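Local coordinates for putative D-arabinose 5-phosphate isomerase (Klebsiella pneumoniae subsp. pneumoniae, PDB 3K2V), which is a putative D-arabinose 5-phosphate isomerase whose paired CBS domains bind a CMP-linked 3-deoxy-octulosonic acid and may thereby regulate the enzyme, at residues P41-L53 with D91-R103. Numbering follows the deposited sequence. Where two conformers were deposited one is given.
Sequences PHVGLQATLRDAL and DMRDASIADVMTR. With CMK (cytidine 5'-monophosphate 3-deoxy-beta-D-gulo-oct-2-ulo-pyranosonic acid), chain C.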
ATOM      1  N   PRO A  41      12.090   8.982  -0.095  1.00 17.08           N
ATOM      2  CA  PRO A  41      11.055  10.000  -0.311  1.00 16.65           C
ATOM      3  C   PRO A  41      10.909  10.934   0.877  1.00 16.07           C
ATOM      4  O   PRO A  41      10.571  10.508   1.982  1.00 16.78           O
ATOM      5  CB  PRO A  41       9.785   9.182  -0.520  1.00 16.30           C
ATOM      6  CG  PRO A  41      10.024   7.911   0.222  1.00 18.02           C
ATOM      7  CD  PRO A  41      11.524   7.705   0.365  1.00 17.91           C
ATOM      8  N   HIS A  42      11.183  12.196   0.656  1.00 16.21           N
ATOM      9  CA  HIS A  42      10.971  13.180   1.685  1.00 16.86           C
ATOM     10  C   HIS A  42      10.723  14.542   1.088  1.00 16.66           C
ATOM     11  O   HIS A  42      11.232  14.865   0.001  1.00 16.58           O
ATOM     12  CB  HIS A  42      12.122  13.220   2.687  1.00 17.77           C
ATOM     13  CG  HIS A  42      13.430  13.651   2.105  1.00 19.75           C
ATOM     14  ND1 HIS A  42      13.825  14.974   2.057  1.00 22.33           N
ATOM     15  CD2 HIS A  42      14.444  12.934   1.564  1.00 23.09           C
ATOM     16  CE1 HIS A  42      15.019  15.050   1.496  1.00 23.68           C
ATOM     17  NE2 HIS A  42      15.431  13.823   1.216  1.00 22.56           N
ATOM     18  N   VAL A  43       9.862  15.304   1.769  1.00 15.95           N
ATOM     19  CA  VAL A  43       9.607  16.700   1.447  1.00 16.32           C
ATOM     20  C   VAL A  43       9.728  17.507   2.726  1.00 16.15           C
ATOM     21  O   VAL A  43       9.806  16.962   3.818  1.00 15.35           O
ATOM     22  CB  VAL A  43       8.209  16.930   0.808  1.00 16.78           C
ATOM     23  CG1 VAL A  43       8.068  16.100  -0.478  1.00 18.40           C
ATOM     24  CG2 VAL A  43       7.062  16.596   1.785  1.00 15.41           C
ATOM     25  N   GLY A  44       9.785  18.817   2.570  1.00 17.10           N
ATOM     26  CA  GLY A  44       9.874  19.727   3.698  1.00 17.77           C
ATOM     27  C   GLY A  44       8.537  20.103   4.295  1.00 18.17           C
ATOM     28  O   GLY A  44       7.457  19.831   3.726  1.00 17.30           O
ATOM     29  N   LEU A  45       8.622  20.781   5.432  1.00 18.32           N
ATOM     30  CA  LEU A  45       7.445  21.143   6.206  1.00 19.45           C
ATOM     31  C   LEU A  45       6.534  22.121   5.471  1.00 19.47           C
ATOM     32  O   LEU A  45       5.330  22.109   5.711  1.00 20.46           O
ATOM     33  CB  LEU A  45       7.838  21.738   7.564  1.00 20.04           C
ATOM     34  CG  LEU A  45       6.685  22.009   8.551  1.00 22.27           C
ATOM     35  CD1 LEU A  45       6.005  20.693   8.903  1.00 23.20           C
ATOM     36  CD2 LEU A  45       7.212  22.716   9.802  1.00 24.35           C
ATOM     37  N   GLN A  46       7.073  22.937   4.562  1.00 18.55           N
ATOM     38  CA  GLN A  46       6.236  23.872   3.798  1.00 19.40           C
ATOM     39  C   GLN A  46       5.727  23.299   2.461  1.00 17.95           C
ATOM     40  O   GLN A  46       5.131  24.022   1.684  1.00 17.69           O
ATOM     41  CB  GLN A  46       6.980  25.202   3.520  1.00 20.17           C
ATOM     42  CG  GLN A  46       7.763  25.785   4.707  1.00 25.79           C
ATOM     43  CD  GLN A  46       6.963  25.807   5.993  1.00 29.91           C
ATOM     44  OE1 GLN A  46       5.784  26.149   5.993  1.00 35.21           O
ATOM     45  NE2 GLN A  46       7.605  25.433   7.099  1.00 34.55           N
ATOM     46  N   ALA A  47       5.951  22.018   2.192  1.00 16.35           N
ATOM     47  CA  ALA A  47       5.505  21.423   0.923  1.00 16.18           C
ATOM     48  C   ALA A  47       3.981  21.425   0.817  1.00 15.15           C
ATOM     49  O   ALA A  47       3.283  21.329   1.819  1.00 14.84           O
ATOM     50  CB  ALA A  47       6.008  20.007   0.783  1.00 14.86           C
ATOM     51  N   THR A  48       3.480  21.527  -0.405  1.00 14.87           N
ATOM     52  CA  THR A  48       2.063  21.352  -0.658  1.00 14.64           C
ATOM     53  C   THR A  48       1.770  19.857  -0.686  1.00 14.22           C
ATOM     54  O   THR A  48       2.683  19.024  -0.831  1.00 14.04           O
ATOM     55  CB  THR A  48       1.623  21.971  -1.993  1.00 14.37           C
ATOM     56  OG1 THR A  48       2.238  21.238  -3.065  1.00 14.39           O
ATOM     57  CG2 THR A  48       1.985  23.452  -2.064  1.00 16.16           C
ATOM     58  N   LEU A  49       0.505  19.506  -0.539  1.00 13.42           N
ATOM     59  CA  LEU A  49       0.091  18.122  -0.707  1.00 13.74           C
ATOM     60  C   LEU A  49       0.465  17.610  -2.098  1.00 14.54           C
ATOM     61  O   LEU A  49       0.904  16.478  -2.208  1.00 14.56           O
ATOM     62  CB  LEU A  49      -1.410  17.966  -0.502  1.00 13.56           C
ATOM     63  CG  LEU A  49      -2.059  16.617  -0.782  1.00 14.35           C
ATOM     64  CD1 LEU A  49      -1.373  15.442  -0.023  1.00 14.13           C
ATOM     65  CD2 LEU A  49      -3.560  16.713  -0.457  1.00 16.76           C
ATOM     66  N   ARG A  50       0.270  18.428  -3.144  1.00 14.55           N
ATOM     67  CA  ARG A  50       0.650  18.012  -4.502  1.00 15.55           C
ATOM     68  C   ARG A  50       2.152  17.729  -4.613  1.00 15.09           C
ATOM     69  O   ARG A  50       2.528  16.747  -5.225  1.00 14.78           O
ATOM     70  CB  ARG A  50       0.259  19.037  -5.592  1.00 15.32           C
ATOM     71  CG  ARG A  50      -1.226  19.300  -5.756  1.00 19.99           C
ATOM     72  CD  ARG A  50      -1.991  18.255  -6.557  1.00 22.95           C
ATOM     73  NE  ARG A  50      -1.504  18.008  -7.917  1.00 22.35           N
ATOM     74  CZ  ARG A  50      -1.793  18.702  -9.011  1.00 24.94           C
ATOM     75  NH1 ARG A  50      -2.555  19.762  -8.984  1.00 26.96           N
ATOM     76  NH2 ARG A  50      -1.278  18.321 -10.167  1.00 27.04           N
ATOM     77  N   ASP A  51       2.993  18.575  -4.014  1.00 15.10           N
ATOM     78  CA  ASP A  51       4.427  18.293  -3.903  1.00 15.70           C
ATOM     79  C   ASP A  51       4.682  16.932  -3.267  1.00 15.45           C
ATOM     80  O   ASP A  51       5.584  16.198  -3.695  1.00 15.17           O
ATOM     81  CB  ASP A  51       5.171  19.288  -3.014  1.00 16.10           C
ATOM     82  CG  ASP A  51       5.205  20.707  -3.554  1.00 20.62           C
ATOM     83  OD1 ASP A  51       5.032  20.916  -4.794  1.00 23.72           O
ATOM     84  OD2 ASP A  51       5.430  21.635  -2.699  1.00 21.51           O
ATOM     85  N   ALA A  52       3.966  16.630  -2.184  1.00 14.78           N
ATOM     86  CA  ALA A  52       4.150  15.361  -1.490  1.00 15.09           C
ATOM     87  C   ALA A  52       3.743  14.193  -2.376  1.00 15.32           C
ATOM     88  O   ALA A  52       4.427  13.170  -2.413  1.00 15.35           O
ATOM     89  CB  ALA A  52       3.365  15.330  -0.114  1.00 14.73           C
ATOM     90  N   LEU A  53       2.644  14.339  -3.104  1.00 14.94           N
ATOM     91  CA  LEU A  53       2.200  13.268  -3.998  1.00 15.00           C
ATOM     92  C   LEU A  53       3.190  12.992  -5.126  1.00 15.23           C
ATOM     93  O   LEU A  53       3.423  11.835  -5.465  1.00 14.42           O
ATOM     94  CB  LEU A  53       0.816  13.571  -4.575  1.00 14.93           C
ATOM     95  CG  LEU A  53      -0.291  13.687  -3.549  1.00 15.40           C
ATOM     96  CD1 LEU A  53      -1.646  13.924  -4.289  1.00 16.55           C
ATOM     97  CD2 LEU A  53      -0.408  12.451  -2.623  1.00 14.27           C
ATOM     98  N   ASP A  91     -12.755  20.811  -1.040  1.00 17.32           N
ATOM     99  CA  ASP A  91     -11.725  20.620  -2.053  1.00 18.49           C
ATOM    100  C   ASP A  91     -10.378  20.667  -1.347  1.00 19.29           C
ATOM    101  O   ASP A  91     -10.045  21.655  -0.712  1.00 21.19           O
ATOM    102  CB  ASP A  91     -11.839  21.736  -3.089  1.00 18.91           C
ATOM    103  CG  ASP A  91     -10.794  21.671  -4.179  1.00 20.28           C
ATOM    104  OD1 ASP A  91     -10.040  20.666  -4.295  1.00 17.84           O
ATOM    105  OD2 ASP A  91     -10.718  22.689  -4.921  1.00 20.38           O
HETATM  106  N   MSE A  92      -9.608  19.603  -1.455  1.00 19.26           N
HETATM  107  CA  MSE A  92      -8.330  19.419  -0.738  0.60 19.99           C
HETATM  108  C   MSE A  92      -7.107  19.670  -1.632  1.00 18.98           C
HETATM  109  O   MSE A  92      -5.985  19.489  -1.177  1.00 18.29           O
HETATM  110  CB  MSE A  92      -8.230  17.956  -0.239  0.60 20.56           C
HETATM  111  CG  MSE A  92      -9.275  17.542   0.758  0.60 21.19           C
HETATM  112 SE   MSE A  92      -9.003  18.214   2.579  0.65 28.02          SE
HETATM  113  CE  MSE A  92      -7.380  17.226   3.030  0.60 25.54           C
ATOM    114  N   ARG A  93      -7.332  20.013  -2.897  1.00 18.35           N
ATOM    115  CA  ARG A  93      -6.267  20.075  -3.889  1.00 18.34           C
ATOM    116  C   ARG A  93      -5.151  21.049  -3.567  1.00 18.48           C
ATOM    117  O   ARG A  93      -3.994  20.806  -3.916  1.00 18.83           O
ATOM    118  CB  ARG A  93      -6.830  20.395  -5.264  1.00 17.87           C
ATOM    119  CG  ARG A  93      -7.536  19.213  -5.919  1.00 17.49           C
ATOM    120  CD  ARG A  93      -8.040  19.626  -7.280  1.00 15.71           C
ATOM    121  NE  ARG A  93      -9.092  20.613  -7.094  1.00 15.60           N
ATOM    122  CZ  ARG A  93      -9.624  21.355  -8.053  1.00 15.07           C
ATOM    123  NH1 ARG A  93      -9.235  21.234  -9.305  1.00 14.30           N
ATOM    124  NH2 ARG A  93     -10.581  22.211  -7.739  1.00 15.37           N
ATOM    125  N   ASP A  94      -5.469  22.135  -2.884  1.00 18.24           N
ATOM    126  CA  ASP A  94      -4.424  23.088  -2.489  1.00 19.67           C
ATOM    127  C   ASP A  94      -4.034  22.992  -1.011  1.00 18.10           C
ATOM    128  O   ASP A  94      -3.424  23.902  -0.482  1.00 17.40           O
ATOM    129  CB  ASP A  94      -4.787  24.528  -2.933  1.00 20.68           C
ATOM    130  CG  ASP A  94      -6.109  24.957  -2.442  1.00 27.65           C
ATOM    131  OD1 ASP A  94      -6.421  24.584  -1.270  1.00 36.05           O
ATOM    132  OD2 ASP A  94      -6.869  25.622  -3.218  1.00 35.50           O
ATOM    133  N   ALA A  95      -4.299  21.853  -0.371  1.00 16.52           N
ATOM    134  CA  ALA A  95      -3.814  21.591   0.996  1.00 15.52           C
ATOM    135  C   ALA A  95      -2.279  21.593   1.127  1.00 14.67           C
ATOM    136  O   ALA A  95      -1.544  21.298   0.168  1.00 14.72           O
ATOM    137  CB  ALA A  95      -4.356  20.243   1.515  1.00 15.12           C
ATOM    138  N   SER A  96      -1.797  21.940   2.309  0.50 14.44           N
ATOM    139  CA  SER A  96      -0.380  21.827   2.618  0.50 14.58           C
ATOM    140  C   SER A  96      -0.148  20.441   3.201  0.50 14.40           C
ATOM    141  O   SER A  96      -1.083  19.833   3.717  0.50 14.37           O
ATOM    142  CB  SER A  96       0.012  22.898   3.620  0.50 14.87           C
ATOM    143  OG  SER A  96      -0.391  22.513   4.916  0.50 15.49           O
ATOM    144  N   ILE A  97       1.077  19.933   3.112  1.00 13.69           N
ATOM    145  CA  ILE A  97       1.408  18.635   3.698  1.00 13.93           C
ATOM    146  C   ILE A  97       1.353  18.681   5.223  1.00 14.27           C
ATOM    147  O   ILE A  97       0.937  17.717   5.855  1.00 14.90           O
ATOM    148  CB  ILE A  97       2.751  18.032   3.189  1.00 13.64           C
ATOM    149  CG1 ILE A  97       2.771  16.509   3.388  1.00 14.44           C
ATOM    150  CG2 ILE A  97       3.990  18.735   3.853  1.00 12.51           C
ATOM    151  CD1 ILE A  97       1.621  15.715   2.728  1.00 14.42           C
ATOM    152  N   ALA A  98       1.724  19.811   5.794  1.00 15.28           N
ATOM    153  CA  ALA A  98       1.788  19.978   7.253  1.00 16.74           C
ATOM    154  C   ALA A  98       0.388  19.797   7.883  1.00 17.50           C
ATOM    155  O   ALA A  98       0.256  19.331   9.006  1.00 18.45           O
ATOM    156  CB  ALA A  98       2.305  21.384   7.600  1.00 16.69           C
ATOM    157  N   ASP A  99      -0.640  20.139   7.137  1.00 17.54           N
ATOM    158  CA  ASP A  99      -1.982  20.041   7.675  1.00 18.21           C
ATOM    159  C   ASP A  99      -2.586  18.638   7.620  1.00 17.60           C
ATOM    160  O   ASP A  99      -3.530  18.362   8.354  1.00 17.43           O
ATOM    161  CB  ASP A  99      -2.867  21.037   6.953  1.00 18.53           C
ATOM    162  CG  ASP A  99      -2.480  22.475   7.260  1.00 20.54           C
ATOM    163  OD1 ASP A  99      -1.724  22.753   8.259  1.00 25.34           O
ATOM    164  OD2 ASP A  99      -2.918  23.337   6.485  1.00 18.07           O
ATOM    165  N   VAL A 100      -2.065  17.767   6.758  1.00 17.58           N
ATOM    166  CA  VAL A 100      -2.649  16.447   6.564  1.00 16.79           C
ATOM    167  C   VAL A 100      -1.732  15.268   6.886  1.00 17.77           C
ATOM    168  O   VAL A 100      -2.180  14.118   6.883  1.00 17.36           O
ATOM    169  CB  VAL A 100      -3.228  16.283   5.146  1.00 17.21           C
ATOM    170  CG1 VAL A 100      -4.309  17.342   4.891  1.00 16.17           C
ATOM    171  CG2 VAL A 100      -2.133  16.319   4.040  1.00 14.82           C
HETATM  172  N   MSE A 101      -0.455  15.533   7.156  1.00 17.41           N
HETATM  173  CA  MSE A 101       0.486  14.463   7.481  1.00 17.77           C
HETATM  174  C   MSE A 101       0.149  13.772   8.807  1.00 18.15           C
HETATM  175  O   MSE A 101      -0.475  14.376   9.681  1.00 17.29           O
HETATM  176  CB  MSE A 101       1.896  15.033   7.600  1.00 17.64           C
HETATM  177  CG  MSE A 101       2.084  15.975   8.736  1.00 17.05           C
HETATM  178 SE   MSE A 101       3.885  16.767   8.737  0.80 18.59          SE
HETATM  179  CE  MSE A 101       3.671  17.927  10.256  1.00 20.10           C
ATOM    180  N   THR A 102       0.567  12.516   8.940  1.00 18.51           N
ATOM    181  CA  THR A 102       0.600  11.823  10.233  1.00 19.68           C
ATOM    182  C   THR A 102       1.830  12.324  10.966  1.00 20.44           C
ATOM    183  O   THR A 102       2.916  12.321  10.413  1.00 18.70           O
ATOM    184  CB  THR A 102       0.709  10.286  10.026  1.00 20.14           C
ATOM    185  OG1 THR A 102      -0.482   9.817   9.398  1.00 22.44           O
ATOM    186  CG2 THR A 102       0.941   9.499  11.324  1.00 20.14           C
ATOM    187  N   ARG A 103       1.673  12.779  12.198  1.00 21.19           N
ATOM    188  CA  ARG A 103       2.817  13.277  12.944  1.00 23.48           C
ATOM    189  C   ARG A 103       3.677  12.111  13.444  1.00 23.38           C
ATOM    190  O   ARG A 103       3.159  11.031  13.744  1.00 23.32           O
ATOM    191  CB  ARG A 103       2.375  14.183  14.083  1.00 24.97           C
ATOM    192  CG  ARG A 103       1.863  15.522  13.572  1.00 30.29           C
ATOM    193  CD  ARG A 103       1.978  16.641  14.617  1.00 37.63           C
ATOM    194  NE  ARG A 103       1.811  17.953  13.975  1.00 43.01           N
ATOM    195  CZ  ARG A 103       2.797  18.812  13.684  1.00 46.32           C
ATOM    196  NH1 ARG A 103       4.074  18.552  13.981  1.00 47.41           N
ATOM    197  NH2 ARG A 103       2.496  19.959  13.080  1.00 48.05           N
TER
HETATM  198  N1C CMK C   1       2.437   5.036   9.266  0.95 27.51           N
HETATM  199  C2C CMK C   1       3.364   5.433  10.243  0.95 31.12           C
HETATM  200  N3C CMK C   1       4.694   5.053  10.062  0.95 27.42           N
HETATM  201  C4C CMK C   1       5.126   4.264   9.007  0.95 30.98           C
HETATM  202  C5C CMK C   1       4.199   3.864   8.030  0.95 30.62           C
HETATM  203  C6C CMK C   1       2.854   4.251   8.175  0.95 29.40           C
HETATM  204  O2C CMK C   1       3.047   6.134  11.218  0.95 28.71           O
HETATM  205  N4C CMK C   1       6.442   3.961   8.961  0.95 31.08           N
HETATM  206  C1' CMK C   1       0.999   5.454   9.442  0.95 28.92           C
HETATM  207  C2' CMK C   1       0.399   6.045   8.159  0.95 26.53           C
HETATM  208  O2' CMK C   1       0.688   7.450   8.132  0.95 25.72           O
HETATM  209  C3' CMK C   1      -1.089   5.752   8.350  0.95 28.06           C
HETATM  210  C4' CMK C   1      -1.093   4.443   9.165  0.95 30.75           C
HETATM  211  O4' CMK C   1       0.277   4.262   9.725  0.95 27.50           O
HETATM  212  O3' CMK C   1      -1.685   6.787   9.111  0.95 28.15           O
HETATM  213  C5' CMK C   1      -1.313   3.202   8.312  0.95 29.70           C
HETATM  214  O5' CMK C   1      -0.398   3.148   7.186  0.95 29.15           O
HETATM  215  PA  CMK C   1      -1.062   2.820   5.713  0.95 31.65           P
HETATM  216  O1A CMK C   1      -1.924   3.968   5.316  0.95 32.25           O
HETATM  217  O2A CMK C   1       0.021   2.564   4.713  0.95 31.20           O
HETATM  218  O6  CMK C   1      -3.103  -0.501   5.499  0.95 41.40           O
HETATM  219  C2  CMK C   1      -3.054   0.925   5.253  0.95 41.43           C
HETATM  220  O2  CMK C   1      -1.920   1.457   6.002  0.95 38.33           O
HETATM  221  C3  CMK C   1      -2.911   1.142   3.736  0.95 40.63           C
HETATM  222  C4  CMK C   1      -3.896   0.296   2.899  0.95 41.56           C
HETATM  223  O4  CMK C   1      -3.606   0.458   1.479  0.95 43.36           O
HETATM  224  C5  CMK C   1      -3.870  -1.164   3.293  0.95 42.82           C
HETATM  225  C6  CMK C   1      -4.148  -1.221   4.791  0.95 43.59           C
HETATM  226  C7  CMK C   1      -4.100  -2.637   5.345  0.95 45.93           C
HETATM  227  C1  CMK C   1      -4.266   1.658   5.859  0.95 43.11           C
HETATM  228  O1X CMK C   1      -4.311   1.676   7.110  0.95 45.38           O
HETATM  229  O1Y CMK C   1      -5.086   2.221   5.106  0.95 42.83           O
HETATM  230  O5  CMK C   1      -2.592  -1.775   2.998  0.95 42.96           O
HETATM  231  C8  CMK C   1      -4.557  -2.669   6.812  0.95 45.93           C
HETATM  232  O8  CMK C   1      -4.250  -3.959   7.336  0.95 50.18           O
HETATM  233  O7  CMK C   1      -4.962  -3.463   4.588  0.95 45.85           O
HETATM  234  O   HOH W   1       3.152  22.219   4.393  1.00 15.88           O
HETATM  235  O   HOH W   2      -1.598  20.941  -2.685  1.00 15.23           O
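Leu49 N donates to Ala95 O (2.8 Å) and Ile97 N to Ala47 O (2.9 Å), both nearly straight, forming a single beta bridge around Thr48 and Ser96. In this CBS pair the bridge joins the loop leading into helix 49-59 to the segment leading into the short, weakly bonded helix at about 97-100; Thr48 N-caps the first and Ser96 the second. At Thr48 the cap is a full capping box, OG1 accepting from Asp51 N while Thr48 N donates to Asp51 OD2.

A water lies on each flank of the bridge. One donates to Leu45 O and Ala47 O and accepts from Ala98 N; the other joins Arg50 N to Arg93 O and Ala95 O. The guanidinium of Arg50 goes on to a salt bridge with Asp87 of the second subunit, so this end of the contact borders the dimer interface.

Inward, Leu49 and Ile97 cross at about a right angle, CD1 to CD1, with Phe77 and Ile66 of the sheet beneath them. Leu49 spreads its branches, CD1 also touching Val100 CG2 and CD2 packing on Ala95 CB at 4.1 Å. Leu45 CD1 reaches Ala98 CB and the selenomethionine methyl Met101 CE; one residue on, Thr102 OG1 lies 2.9 Å from ribose O2' of the bound CMK. Tightest of the carbon contacts is Ile97 CD1 on Ala52 CB, 3.4 Å, reached because CG1 swings roughly opposite the backbone nitrogen (chi1 -158°).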